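Local structure of tryptophanyl-tRNA synthetase (Campylobacter jejuni subsp. jejuni, 3TZL) at residues B[36-41]-B[76-81]; B[67-72]-B[282-287]; B[136-141]-B[307-312]. The protein probably catalyses the ATP-dependent attachment of tryptophan to its cognate tRNA, as a homodimeric class I aminoacyl-tRNA synthetase. All blocks are in the same frame, centred on the assembly; numbering follows the deposited sequence.

Contact 1: B[36-41]-B[76-81]; sequences QMFMFI and KSVFWL. With TRP (tryptophan), chain J.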
loop_
_atom_site.group_PDB
_atom_site.type_symbol
_atom_site.label_atom_id
_atom_site.label_comp_id
_atom_site.label_asym_id
_atom_site.label_seq_id
_atom_site.Cartn_x
_atom_site.Cartn_y
_atom_site.Cartn_z
ATOM N N GLN B 36 -26.516 -11.052 1.612
ATOM C CA GLN B 36 -25.784 -10.111 2.452
ATOM C C GLN B 36 -24.780 -9.376 1.577
ATOM O O GLN B 36 -23.651 -9.836 1.417
ATOM C CB GLN B 36 -25.066 -10.848 3.577
ATOM C CG GLN B 36 -24.550 -9.933 4.678
ATOM C CD GLN B 36 -23.546 -10.625 5.595
ATOM O OE1 GLN B 36 -22.878 -9.981 6.399
ATOM N NE2 GLN B 36 -23.439 -11.941 5.471
HETATM N N MSE B 37 -25.198 -8.240 1.012
HETATM C CA MSE B 37 -24.416 -7.529 -0.010
HETATM C C MSE B 37 -23.482 -6.449 0.557
HETATM O O MSE B 37 -23.931 -5.573 1.282
HETATM C CB MSE B 37 -25.353 -6.871 -1.032
HETATM C CG MSE B 37 -26.320 -7.822 -1.760
HETATM SE SE MSE B 37 -25.408 -8.777 -3.174
HETATM C CE MSE B 37 -25.100 -7.333 -4.422
ATOM N N PHE B 38 -22.200 -6.499 0.188
ATOM C CA PHE B 38 -21.238 -5.434 0.494
ATOM C C PHE B 38 -20.815 -4.821 -0.831
ATOM O O PHE B 38 -20.389 -5.544 -1.723
ATOM C CB PHE B 38 -19.986 -6.004 1.182
ATOM C CG PHE B 38 -20.157 -6.256 2.658
ATOM C CD1 PHE B 38 -19.256 -5.741 3.571
ATOM C CD2 PHE B 38 -21.239 -6.982 3.134
ATOM C CE1 PHE B 38 -19.415 -5.970 4.941
ATOM C CE2 PHE B 38 -21.405 -7.203 4.510
ATOM C CZ PHE B 38 -20.484 -6.693 5.402
HETATM N N MSE B 39 -20.912 -3.504 -0.976
HETATM C CA MSE B 39 -20.553 -2.884 -2.249
HETATM C C MSE B 39 -19.779 -1.631 -1.943
HETATM O O MSE B 39 -20.185 -0.851 -1.080
HETATM C CB MSE B 39 -21.800 -2.514 -3.058
HETATM C CG MSE B 39 -22.489 -3.682 -3.780
HETATM SE SE MSE B 39 -24.427 -3.461 -3.721
HETATM C CE MSE B 39 -24.438 -3.420 -1.776
ATOM N N PHE B 40 -18.668 -1.421 -2.642
ATOM C CA PHE B 40 -17.893 -0.218 -2.409
ATOM C C PHE B 40 -17.487 0.412 -3.723
ATOM O O PHE B 40 -17.317 -0.291 -4.721
ATOM C CB PHE B 40 -16.662 -0.500 -1.537
ATOM C CG PHE B 40 -15.692 -1.476 -2.147
ATOM C CD1 PHE B 40 -14.623 -1.019 -2.900
ATOM C CD2 PHE B 40 -15.853 -2.845 -1.969
ATOM C CE1 PHE B 40 -13.733 -1.902 -3.474
ATOM C CE2 PHE B 40 -14.961 -3.750 -2.540
ATOM C CZ PHE B 40 -13.897 -3.274 -3.295
ATOM N N ILE B 41 -17.379 1.741 -3.716
ATOM C CA ILE B 41 -16.839 2.482 -4.841
ATOM C C ILE B 41 -15.318 2.354 -4.761
ATOM O O ILE B 41 -14.698 2.855 -3.835
ATOM C CB ILE B 41 -17.209 3.981 -4.760
ATOM C CG1 ILE B 41 -18.731 4.159 -4.644
ATOM C CG2 ILE B 41 -16.681 4.734 -5.982
ATOM C CD1 ILE B 41 -19.469 3.598 -5.838
ATOM N N LYS B 76 -30.216 -1.995 4.100
ATOM C CA LYS B 76 -30.102 -3.426 3.865
ATOM C C LYS B 76 -28.646 -3.852 3.646
ATOM O O LYS B 76 -28.210 -4.885 4.158
ATOM C CB LYS B 76 -30.927 -3.818 2.643
ATOM C CG LYS B 76 -32.403 -3.442 2.736
ATOM C CD LYS B 76 -33.161 -3.772 1.443
ATOM C CE LYS B 76 -34.683 -3.737 1.655
ATOM N NZ LYS B 76 -35.171 -4.723 2.679
ATOM N N SER B 77 -27.901 -3.047 2.896
ATOM C CA SER B 77 -26.561 -3.419 2.428
ATOM C C SER B 77 -25.475 -2.586 3.079
ATOM O O SER B 77 -25.765 -1.636 3.790
ATOM C CB SER B 77 -26.466 -3.212 0.921
ATOM O OG SER B 77 -27.417 -4.002 0.236
ATOM N N VAL B 78 -24.217 -2.937 2.825
ATOM C CA VAL B 78 -23.103 -2.130 3.308
ATOM C C VAL B 78 -22.445 -1.497 2.106
ATOM O O VAL B 78 -21.915 -2.195 1.249
ATOM C CB VAL B 78 -22.117 -2.946 4.154
ATOM C CG1 VAL B 78 -20.932 -2.101 4.570
ATOM C CG2 VAL B 78 -22.848 -3.512 5.391
ATOM N N PHE B 79 -22.532 -0.168 2.034
ATOM C CA PHE B 79 -22.133 0.575 0.848
ATOM C C PHE B 79 -21.236 1.755 1.206
ATOM O O PHE B 79 -21.659 2.678 1.886
ATOM C CB PHE B 79 -23.379 1.071 0.124
ATOM C CG PHE B 79 -23.089 1.891 -1.098
ATOM C CD1 PHE B 79 -22.570 1.301 -2.240
ATOM C CD2 PHE B 79 -23.364 3.253 -1.115
ATOM C CE1 PHE B 79 -22.314 2.054 -3.376
ATOM C CE2 PHE B 79 -23.115 4.013 -2.255
ATOM C CZ PHE B 79 -22.589 3.407 -3.386
ATOM N N TRP B 80 -20.002 1.732 0.725
ATOM C CA TRP B 80 -19.040 2.730 1.144
ATOM C C TRP B 80 -18.048 3.055 0.047
ATOM O O TRP B 80 -18.034 2.424 -0.999
ATOM C CB TRP B 80 -18.315 2.283 2.432
ATOM C CG TRP B 80 -17.251 1.239 2.262
ATOM C CD1 TRP B 80 -15.901 1.437 2.281
ATOM C CD2 TRP B 80 -17.446 -0.174 2.070
ATOM N NE1 TRP B 80 -15.244 0.239 2.109
ATOM C CE2 TRP B 80 -16.171 -0.763 1.973
ATOM C CE3 TRP B 80 -18.576 -0.993 1.960
ATOM C CZ2 TRP B 80 -15.992 -2.136 1.783
ATOM C CZ3 TRP B 80 -18.397 -2.354 1.769
ATOM C CH2 TRP B 80 -17.113 -2.911 1.679
ATOM N N LEU B 81 -17.264 4.093 0.293
ATOM C CA LEU B 81 -16.212 4.547 -0.601
ATOM C C LEU B 81 -14.915 3.940 -0.077
ATOM O O LEU B 81 -14.564 4.130 1.078
ATOM C CB LEU B 81 -16.125 6.069 -0.552
ATOM C CG LEU B 81 -15.057 6.785 -1.380
ATOM C CD1 LEU B 81 -15.377 6.605 -2.838
ATOM C CD2 LEU B 81 -15.038 8.266 -1.010
HETATM N N TRP J . -11.223 -4.903 -10.155
HETATM C CA TRP J . -12.672 -4.674 -10.177
HETATM C C TRP J . -13.119 -4.141 -11.531
HETATM O O TRP J . -14.317 -4.082 -11.832
HETATM C CB TRP J . -13.096 -3.709 -9.055
HETATM C CG TRP J . -12.737 -4.228 -7.695
HETATM C CD1 TRP J . -11.778 -3.747 -6.845
HETATM C CD2 TRP J . -13.311 -5.369 -7.058
HETATM N NE1 TRP J . -11.736 -4.517 -5.698
HETATM C CE2 TRP J . -12.662 -5.525 -5.812
HETATM C CE3 TRP J . -14.314 -6.279 -7.421
HETATM C CZ2 TRP J . -12.996 -6.547 -4.922
HETATM C CZ3 TRP J . -14.640 -7.300 -6.536
HETATM C CH2 TRP J . -13.987 -7.420 -5.300
HETATM O OXT TRP J . -12.275 -3.764 -12.347
HETATM O O HOH W 1 -27.891 -6.747 1.330
HETATM O O HOH W 2 -25.538 -6.687 3.991
#
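On one face of the sheet F40 and W80 lie alongside each other, pointing the same way, and F40 CB sits squarely over the six-membered ring of W80, 3.6 Å from its centroid. The two ring planes are turned 36° apart, so the rings meet obliquely. Both first torsions place CG between the backbone N and the carbonyl carbon (61° for F40, 76° for W80), which keeps the two side chains side by side. F40 then carries on to the bound tryptophan, and its CZ comes within 3.5 Å of the ligand's NE1. Earlier along the strands, on the same face, V78 CB rests over the middle of the F38 ring, 4.0 Å from the centroid, while F38 CD1 meets W80 CZ3. The other face holds M39, I41, F79 and L81: I41 CB packs on L81 CD1, and I41 CD1 touches F79 CZ, the two side chains crossing obliquely.

These are neighbouring parallel strands of the Rossmann-type nucleotide-binding fold of class I synthetases, with strand 5-10 on the far side of 36-41 and helix 53-70 in the connection from 36-41 to 78-81. The backbone ladder runs V78 N to M37 O, M39 N to V78 O (2.8 Å), W80 N to M39 O and I41 N to W80 O. M39 O also receives F79 CA-H, with CA at 3.1 Å.

At the polar end, one water accepts from M37 N and donates to S77 OG (3.0 Å), and the same hydroxyl is hydrogen-bonded to Q32 OE1. A second water donates to K76 O at 3.2 Å and weakly to M37 O.

Contact 2: B[67-72]-B[282-287]; sequences FLSLGI and EKYNEL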
loop_
_atom_site.group_PDB
_atom_site.type_symbol
_atom_site.label_atom_id
_atom_site.label_comp_id
_atom_site.label_asym_id
_atom_site.label_seq_id
_atom_site.Cartn_x
_atom_site.Cartn_y
_atom_site.Cartn_z
ATOM N N PHE B 67 -25.484 4.757 -7.890
ATOM C CA PHE B 67 -25.893 3.443 -7.400
ATOM C C PHE B 67 -26.985 3.563 -6.340
ATOM O O PHE B 67 -27.925 2.765 -6.292
ATOM C CB PHE B 67 -24.691 2.616 -6.938
ATOM C CG PHE B 67 -23.815 2.137 -8.078
ATOM C CD1 PHE B 67 -24.223 1.102 -8.896
ATOM C CD2 PHE B 67 -22.587 2.723 -8.321
ATOM C CE1 PHE B 67 -23.417 0.661 -9.950
ATOM C CE2 PHE B 67 -21.784 2.306 -9.371
ATOM C CZ PHE B 67 -22.198 1.268 -10.185
ATOM N N LEU B 68 -26.871 4.575 -5.495
ATOM C CA LEU B 68 -27.927 4.860 -4.543
ATOM C C LEU B 68 -29.227 5.158 -5.279
ATOM O O LEU B 68 -30.279 4.601 -4.944
ATOM C CB LEU B 68 -27.522 6.024 -3.643
ATOM C CG LEU B 68 -26.425 5.641 -2.658
ATOM C CD1 LEU B 68 -25.924 6.866 -1.934
ATOM C CD2 LEU B 68 -26.949 4.623 -1.670
ATOM N N SER B 69 -29.150 6.012 -6.300
ATOM C CA SER B 69 -30.343 6.389 -7.071
ATOM C C SER B 69 -31.053 5.218 -7.739
ATOM O O SER B 69 -32.274 5.220 -7.865
ATOM C CB SER B 69 -29.984 7.415 -8.136
ATOM O OG SER B 69 -29.588 8.592 -7.488
ATOM N N LEU B 70 -30.281 4.225 -8.168
ATOM C CA LEU B 70 -30.827 3.098 -8.910
ATOM C C LEU B 70 -31.251 1.939 -7.994
ATOM O O LEU B 70 -31.816 0.957 -8.462
ATOM C CB LEU B 70 -29.834 2.642 -9.979
ATOM C CG LEU B 70 -29.633 3.672 -11.097
ATOM C CD1 LEU B 70 -28.297 3.458 -11.807
ATOM C CD2 LEU B 70 -30.767 3.560 -12.103
ATOM N N GLY B 71 -30.986 2.047 -6.693
ATOM C CA GLY B 71 -31.585 1.104 -5.758
ATOM C C GLY B 71 -30.746 0.537 -4.625
ATOM O O GLY B 71 -31.247 -0.222 -3.790
ATOM N N ILE B 72 -29.470 0.877 -4.577
ATOM C CA ILE B 72 -28.680 0.364 -3.471
ATOM C C ILE B 72 -29.239 0.889 -2.162
ATOM O O ILE B 72 -29.432 2.094 -1.981
ATOM C CB ILE B 72 -27.202 0.690 -3.603
ATOM C CG1 ILE B 72 -26.589 -0.191 -4.687
ATOM C CG2 ILE B 72 -26.506 0.456 -2.277
ATOM C CD1 ILE B 72 -25.064 -0.090 -4.746
ATOM N N GLU B 282 -33.950 12.396 -10.456
ATOM C CA GLU B 282 -34.193 13.453 -9.479
ATOM C C GLU B 282 -33.405 13.213 -8.206
ATOM O O GLU B 282 -32.854 14.145 -7.613
ATOM C CB GLU B 282 -35.683 13.557 -9.135
ATOM C CG GLU B 282 -36.553 14.028 -10.271
ATOM C CD GLU B 282 -38.053 13.901 -9.959
ATOM O OE1 GLU B 282 -38.410 13.543 -8.808
ATOM O OE2 GLU B 282 -38.869 14.159 -10.874
ATOM N N LYS B 283 -33.362 11.955 -7.778
ATOM C CA LYS B 283 -32.596 11.587 -6.594
ATOM C C LYS B 283 -31.079 11.774 -6.831
ATOM O O LYS B 283 -30.341 12.280 -5.959
ATOM C CB LYS B 283 -32.909 10.147 -6.206
ATOM C CG LYS B 283 -32.159 9.662 -4.986
ATOM C CD LYS B 283 -32.666 8.288 -4.592
ATOM C CE LYS B 283 -31.792 7.633 -3.538
ATOM N NZ LYS B 283 -32.340 6.283 -3.203
ATOM N N TYR B 284 -30.631 11.363 -8.015
ATOM C CA TYR B 284 -29.244 11.508 -8.426
ATOM C C TYR B 284 -28.792 12.965 -8.350
ATOM O O TYR B 284 -27.812 13.290 -7.667
ATOM C CB TYR B 284 -29.101 10.961 -9.841
ATOM C CG TYR B 284 -27.735 11.106 -10.487
ATOM C CD1 TYR B 284 -26.692 10.229 -10.188
ATOM C CD2 TYR B 284 -27.514 12.073 -11.457
ATOM C CE1 TYR B 284 -25.442 10.345 -10.825
ATOM C CE2 TYR B 284 -26.283 12.203 -12.090
ATOM C CZ TYR B 284 -25.258 11.337 -11.775
ATOM O OH TYR B 284 -24.058 11.495 -12.420
ATOM N N ASN B 285 -29.524 13.834 -9.035
ATOM C CA ASN B 285 -29.254 15.265 -9.021
ATOM C C ASN B 285 -29.290 15.895 -7.638
ATOM O O ASN B 285 -28.441 16.728 -7.319
ATOM C CB ASN B 285 -30.215 15.987 -9.965
ATOM C CG ASN B 285 -29.935 15.657 -11.419
ATOM O OD1 ASN B 285 -28.787 15.730 -11.871
ATOM N ND2 ASN B 285 -30.972 15.262 -12.152
ATOM N N GLU B 286 -30.267 15.504 -6.825
ATOM C CA GLU B 286 -30.343 15.958 -5.436
ATOM C C GLU B 286 -29.085 15.592 -4.634
ATOM O O GLU B 286 -28.545 16.417 -3.904
ATOM C CB GLU B 286 -31.609 15.410 -4.755
ATOM C CG GLU B 286 -31.708 15.644 -3.240
ATOM C CD GLU B 286 -31.249 14.437 -2.401
ATOM O OE1 GLU B 286 -31.554 13.280 -2.781
ATOM O OE2 GLU B 286 -30.583 14.645 -1.354
ATOM N N LEU B 287 -28.614 14.360 -4.776
ATOM C CA LEU B 287 -27.437 13.909 -4.045
ATOM C C LEU B 287 -26.166 14.650 -4.472
ATOM O O LEU B 287 -25.217 14.761 -3.701
ATOM C CB LEU B 287 -27.248 12.398 -4.212
ATOM C CG LEU B 287 -28.269 11.481 -3.530
ATOM C CD1 LEU B 287 -28.184 10.068 -4.110
ATOM C CD2 LEU B 287 -28.087 11.442 -2.007
#
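K283 reaches across S69 to the carbonyl of L68 near the end of helix 53-70. K283 CB lies 3.9 Å from S69 OG, and K283 CG comes closer to the same oxygen, at 3.7 Å. CD passes S69 CA, CE arrives beside the carbonyl of L68, and K283 NZ donates to L68 O over 3.2 Å. With CG anti to the backbone N (chi1 180°) and every later torsion also near 180°, the extended chain brings NZ to L68 O. The ammonium does not use a lone pair direction: it stands 60° out of the carbonyl plane. G71 N reaches this oxygen from the opposite face, as part of the Schellman motif in which G71, with positive phi, ends the helix. The lysine therefore adds a second grip to a carbonyl at a helix C-terminus, where a positive charge would probably be favourable.

S69 OG touches the backbone and CB of Y284, 3.4 Å from the latter, but its hydrogen bond goes back along its own helix to A65 O. L287 CD1 packs on L68 CB at 4.1 Å.

Helix 278-289 thus lies against the last turns of helix 53-70, with Y284 resting on A65 and A66 and stacked on F204. Helix 291-320 closes the group through I297, which touches both L68 and L287; strand 78-81 is next, where F79 meets L68.

Contact 3: B[136-141]-B[307-312]; sequences LLFDTR and KIAQEK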
loop_
_atom_site.group_PDB
_atom_site.type_symbol
_atom_site.label_atom_id
_atom_site.label_comp_id
_atom_site.label_asym_id
_atom_site.label_seq_id
_atom_site.Cartn_x
_atom_site.Cartn_y
_atom_site.Cartn_z
ATOM N N LEU B 136 -10.444 -10.004 1.267
ATOM C CA LEU B 136 -10.105 -10.754 2.485
ATOM C C LEU B 136 -10.425 -10.012 3.771
ATOM O O LEU B 136 -10.751 -10.632 4.779
ATOM C CB LEU B 136 -8.619 -11.145 2.495
ATOM C CG LEU B 136 -8.139 -12.013 1.335
ATOM C CD1 LEU B 136 -6.663 -12.396 1.456
ATOM C CD2 LEU B 136 -8.999 -13.243 1.211
ATOM N N LEU B 137 -10.273 -8.694 3.747
ATOM C CA LEU B 137 -10.565 -7.850 4.914
ATOM C C LEU B 137 -11.965 -8.117 5.482
ATOM O O LEU B 137 -12.145 -8.145 6.695
ATOM C CB LEU B 137 -10.403 -6.361 4.560
ATOM C CG LEU B 137 -10.583 -5.269 5.632
ATOM C CD1 LEU B 137 -9.653 -5.449 6.850
ATOM C CD2 LEU B 137 -10.370 -3.905 5.014
ATOM N N PHE B 138 -12.932 -8.386 4.606
ATOM C CA PHE B 138 -14.336 -8.547 5.012
ATOM C C PHE B 138 -14.876 -9.970 5.084
ATOM O O PHE B 138 -16.080 -10.161 5.184
ATOM C CB PHE B 138 -15.218 -7.681 4.114
ATOM C CG PHE B 138 -14.816 -6.244 4.138
ATOM C CD1 PHE B 138 -15.173 -5.435 5.201
ATOM C CD2 PHE B 138 -14.034 -5.720 3.142
ATOM C CE1 PHE B 138 -14.779 -4.123 5.251
ATOM C CE2 PHE B 138 -13.619 -4.403 3.193
ATOM C CZ PHE B 138 -13.988 -3.604 4.255
ATOM N N ASP B 139 -13.980 -10.957 5.071
ATOM C CA ASP B 139 -14.363 -12.362 5.065
ATOM C C ASP B 139 -15.368 -12.718 3.962
ATOM O O ASP B 139 -16.283 -13.507 4.184
ATOM C CB ASP B 139 -14.887 -12.815 6.434
ATOM C CG ASP B 139 -13.767 -13.037 7.438
ATOM O OD1 ASP B 139 -13.080 -14.082 7.356
ATOM O OD2 ASP B 139 -13.565 -12.162 8.302
ATOM N N THR B 140 -15.164 -12.136 2.784
ATOM C CA THR B 140 -15.980 -12.408 1.611
ATOM C C THR B 140 -16.029 -13.887 1.269
ATOM O O THR B 140 -14.995 -14.541 1.181
ATOM C CB THR B 140 -15.398 -11.688 0.400
ATOM O OG1 THR B 140 -15.270 -10.298 0.697
ATOM C CG2 THR B 140 -16.303 -11.882 -0.819
ATOM N N ARG B 141 -17.230 -14.425 1.084
ATOM C CA ARG B 141 -17.378 -15.783 0.564
ATOM C C ARG B 141 -17.483 -15.802 -0.963
ATOM O O ARG B 141 -16.974 -16.708 -1.611
ATOM C CB ARG B 141 -18.603 -16.467 1.170
ATOM C CG ARG B 141 -18.455 -16.797 2.637
ATOM C CD ARG B 141 -17.968 -18.213 2.800
ATOM N NE ARG B 141 -19.018 -19.156 2.444
ATOM C CZ ARG B 141 -18.973 -20.461 2.688
ATOM N NH1 ARG B 141 -19.993 -21.239 2.328
ATOM N NH2 ARG B 141 -17.912 -20.989 3.294
ATOM N N LYS B 307 -16.116 -1.272 11.126
ATOM C CA LYS B 307 -16.186 -2.063 12.351
ATOM C C LYS B 307 -15.697 -3.462 12.057
ATOM O O LYS B 307 -15.000 -4.067 12.855
ATOM C CB LYS B 307 -17.612 -2.133 12.884
ATOM C CG LYS B 307 -17.792 -3.032 14.116
ATOM C CD LYS B 307 -19.255 -3.025 14.512
ATOM C CE LYS B 307 -19.571 -3.969 15.667
ATOM N NZ LYS B 307 -19.087 -3.450 16.968
ATOM N N ILE B 308 -16.061 -3.964 10.887
ATOM C CA ILE B 308 -15.668 -5.297 10.476
ATOM C C ILE B 308 -14.181 -5.319 10.171
ATOM O O ILE B 308 -13.472 -6.240 10.590
ATOM C CB ILE B 308 -16.494 -5.746 9.271
ATOM C CG1 ILE B 308 -17.916 -6.061 9.740
ATOM C CG2 ILE B 308 -15.881 -6.977 8.618
ATOM C CD1 ILE B 308 -18.907 -6.228 8.615
ATOM N N ALA B 309 -13.710 -4.296 9.462
ATOM C CA ALA B 309 -12.287 -4.176 9.151
ATOM C C ALA B 309 -11.436 -4.069 10.405
ATOM O O ALA B 309 -10.347 -4.641 10.467
ATOM C CB ALA B 309 -12.014 -2.984 8.235
ATOM N N GLN B 310 -11.932 -3.350 11.405
ATOM C CA GLN B 310 -11.171 -3.172 12.643
ATOM C C GLN B 310 -11.053 -4.481 13.384
ATOM O O GLN B 310 -10.015 -4.769 13.962
ATOM C CB GLN B 310 -11.809 -2.129 13.564
ATOM C CG GLN B 310 -11.562 -0.696 13.138
ATOM C CD GLN B 310 -12.356 0.298 13.977
ATOM O OE1 GLN B 310 -13.240 -0.085 14.750
ATOM N NE2 GLN B 310 -12.043 1.583 13.827
ATOM N N GLU B 311 -12.128 -5.256 13.391
ATOM C CA GLU B 311 -12.094 -6.558 14.039
ATOM C C GLU B 311 -11.072 -7.487 13.354
ATOM O O GLU B 311 -10.328 -8.200 14.021
ATOM C CB GLU B 311 -13.491 -7.173 14.053
ATOM C CG GLU B 311 -14.460 -6.439 14.979
ATOM C CD GLU B 311 -15.903 -6.919 14.858
ATOM O OE1 GLU B 311 -16.358 -7.247 13.733
ATOM O OE2 GLU B 311 -16.591 -6.956 15.896
ATOM N N LYS B 312 -11.016 -7.458 12.024
ATOM C CA LYS B 312 -10.064 -8.302 11.307
ATOM C C LYS B 312 -8.651 -7.832 11.611
ATOM O O LYS B 312 -7.776 -8.641 11.921
ATOM C CB LYS B 312 -10.320 -8.297 9.794
ATOM C CG LYS B 312 -9.283 -9.085 8.982
ATOM C CD LYS B 312 -9.363 -10.573 9.340
ATOM C CE LYS B 312 -10.631 -11.202 8.759
ATOM N NZ LYS B 312 -10.945 -12.570 9.295
#
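L137 CG lies over one face of the F138 ring, 3.9 Å above its plane and displaced toward the rim. From helix 291-320, and from the same side of the ring, I308 CG2 approaches F138 CD1 at 3.8 Å and A309 CB approaches F138 CE1 at 4.2 Å, both obliquely; the phenylalanine and isoleucine side chains cross at about a right angle. W80 meets the ring from the other side, with the planes at about 60°.

L137 packs on A309. Its CG is anti to the backbone N (chi1 -177°), which carries the branch forward until CG, CD1 and CD2 all gather round the methyl of A309; L137 CD1 to A309 CB is 3.7 Å. The L137 carbonyl oxygen touches K312 CB at 3.6 Å.

The segment 136-141 is the end of helix 122-137 and the turn that leads into strand 142-144. The helix carries D134, whose OD2 is hydrogen-bonded to the bound tryptophan, and the F138 side chain lies about 8 Å from that ligand between nearest atoms. Packing here joins the end of the helix that carries D134 to the long C-terminal helix 291-320, just over one turn of which supplies I308, A309 and K312.

The carboxylate of D139 forms a salt bridge with K312. K312 NZ lies 2.8 Å from D139 OD2, on its syn side and 18° out of the carboxylate plane, and makes a weak bond to D139 OD1 (3.3 Å). The lysine chain bends at chi2 and chi3, folding past the L137 carbonyl before CE turns to the acid. NZ also donates to I170 O, while D139 OD1 is hydrogen-bonded to T172 OG1, so the loop around 170-172 shares both charged groups.

How the contacts relate
From the N terminus, contact 1 closes first, pairing strands 36-41 and 78-81 and closing the loop that contains helix 53-70. Contact 2 opens inside that loop, at the end of the same helix, and closes only at 282-287, so the two cross. Contact 3 begins after contact 1 has closed and ends beyond contact 2, crossing the latter. Contact 1 touches both others. On one face of the sheet M39 and F79 meet I72; on the opposite face F38 meets I308. Contacts 2 and 3 stay about 15 Å apart at their nearest atoms, and join the successive helices 278-289 and 291-320 to the nucleotide-binding fold.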